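Local structure of antigen, P35 (Borreliella spielmanii A14S, 6HPN) at residues D172-E176 / N193-K197. The protein is a probable outer surface lipoprotein of the PFam54 family, of undetermined function but thought to take part in the pathogenesis of Lyme disease. Sequence-based numbering, arbitrary orientation.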
# COMPACT_ATOMS: atom_id res chain seq x y z
N ASP A 172 8.65 -10.03 -9.13
CA ASP A 172 9.45 -11.29 -9.06
C ASP A 172 8.51 -12.49 -9.14
O ASP A 172 8.79 -13.42 -9.93
CB ASP A 172 10.32 -11.34 -7.81
CG ASP A 172 11.51 -10.41 -7.88
OD1 ASP A 172 11.75 -9.89 -8.96
OD2 ASP A 172 12.20 -10.20 -6.86
N ILE A 173 7.46 -12.46 -8.33
CA ILE A 173 6.35 -13.45 -8.35
C ILE A 173 5.90 -13.60 -9.81
O ILE A 173 5.78 -14.72 -10.27
CB ILE A 173 5.20 -12.99 -7.41
CG1 ILE A 173 5.55 -13.21 -5.94
CG2 ILE A 173 3.90 -13.67 -7.75
CD1 ILE A 173 4.64 -12.46 -4.93
N ILE A 174 5.68 -12.49 -10.50
CA ILE A 174 5.19 -12.50 -11.91
C ILE A 174 6.26 -13.11 -12.83
O ILE A 174 5.91 -14.02 -13.60
CB ILE A 174 4.77 -11.07 -12.34
CG1 ILE A 174 3.50 -10.64 -11.60
CG2 ILE A 174 4.58 -10.96 -13.85
CD1 ILE A 174 3.10 -9.22 -11.84
N LYS A 175 7.50 -12.61 -12.75
CA LYS A 175 8.63 -13.09 -13.58
C LYS A 175 8.78 -14.59 -13.36
O LYS A 175 8.83 -15.31 -14.36
CB LYS A 175 9.92 -12.34 -13.25
CG LYS A 175 10.29 -11.26 -14.25
CD LYS A 175 10.77 -9.92 -13.65
CE LYS A 175 10.27 -8.72 -14.45
NZ LYS A 175 10.51 -7.43 -13.76
N GLU A 176 8.80 -15.03 -12.10
CA GLU A 176 9.11 -16.43 -11.71
C GLU A 176 7.97 -17.35 -12.15
O GLU A 176 8.27 -18.47 -12.65
CB GLU A 176 9.39 -16.53 -10.21
CG GLU A 176 10.70 -15.87 -9.83
CD GLU A 176 10.84 -15.44 -8.38
OE1 GLU A 176 10.02 -15.89 -7.55
OE2 GLU A 176 11.76 -14.67 -8.09
N ASN A 193 6.49 -20.10 -2.50
CA ASN A 193 7.21 -18.97 -3.14
C ASN A 193 6.72 -17.64 -2.56
O ASN A 193 7.55 -16.79 -2.13
CB ASN A 193 7.06 -19.00 -4.67
CG ASN A 193 7.63 -17.78 -5.37
OD1 ASN A 193 7.17 -16.66 -5.16
ND2 ASN A 193 8.62 -17.97 -6.24
N VAL A 194 5.40 -17.47 -2.53
CA VAL A 194 4.73 -16.25 -2.02
C VAL A 194 5.02 -16.10 -0.52
O VAL A 194 5.42 -14.98 -0.14
CB VAL A 194 3.22 -16.29 -2.30
CG1 VAL A 194 2.52 -15.11 -1.66
CG2 VAL A 194 2.96 -16.34 -3.79
N GLU A 195 4.85 -17.16 0.27
CA GLU A 195 5.05 -17.12 1.75
C GLU A 195 6.48 -16.66 2.10
O GLU A 195 6.63 -15.91 3.07
CB GLU A 195 4.77 -18.46 2.41
CG GLU A 195 4.76 -18.38 3.92
CD GLU A 195 3.98 -19.51 4.57
OE1 GLU A 195 3.84 -20.55 3.94
OE2 GLU A 195 3.49 -19.32 5.69
N LEU A 196 7.49 -17.11 1.35
CA LEU A 196 8.90 -16.72 1.59
C LEU A 196 9.03 -15.20 1.43
O LEU A 196 9.72 -14.61 2.24
CB LEU A 196 9.85 -17.45 0.63
CG LEU A 196 10.14 -18.91 0.98
CD1 LEU A 196 11.06 -19.55 -0.06
CD2 LEU A 196 10.73 -19.05 2.38
N LYS A 197 8.36 -14.63 0.43
CA LYS A 197 8.41 -13.18 0.10
C LYS A 197 7.59 -12.35 1.11
O LYS A 197 7.85 -11.13 1.17
CB LYS A 197 7.87 -12.96 -1.31
CG LYS A 197 8.84 -13.26 -2.43
CD LYS A 197 8.20 -13.19 -3.79
CE LYS A 197 9.16 -13.46 -4.92
NZ LYS A 197 9.42 -14.91 -5.06
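Glu176 and Lys197 reach across from two helices whose short segments run nearly antiparallel, and meet in a salt bridge of 2.7 Å between Glu176 OE1 and Lys197 NZ. The ammonium approaches on the syn side of the carboxylate oxygen. A second donor serves the same oxygen: Asn193 ND2 lies 2.8 Å from Glu176 OE1, almost in line with the C-O bond, and its N-H points nearly straight at the acceptor (169°). Carboxylate and amide planes are turned 65° apart. The triangle closes within 193-197, one helical turn apart, where Lys197 NZ donates to Asn193 OD1 at 2.9 Å from above the carbonyl plane.

What puts the ammonium there is the shape of the lysine chain, extended as far as CE and then bent at its last torsion (chi4 78°), which turns NZ toward the glutamate. The methylenes of Lys197 run past Ile173 in the opposite sense, Lys197 CD lying 3.4 Å from Ile173 CG1 and Lys197 CE 3.8 Å from Asp172 CB. Beside this polar cluster, Ile173 CD1 makes a looser contact with Val194 CG2 at 4.4 Å, and beyond them Ile173 packs on Ile98 and Val194 on Leu102, both of helix 89-102. Leu183 of helix 181-185 touches both Glu176 and Asn193, and the Asp172 carboxylate pairs with Lys168 instead.

The contact thus ties helix 146-179 to the C-terminal end of helix 187-197 in the helical Bbcrasp-1-type domain that makes up most of this chain. With two donors on one oxygen, the carboxylate is probably held in its ionised form, and the amide, accepting from the ammonium and donating to the carboxylate, is probably oriented by the charged pair.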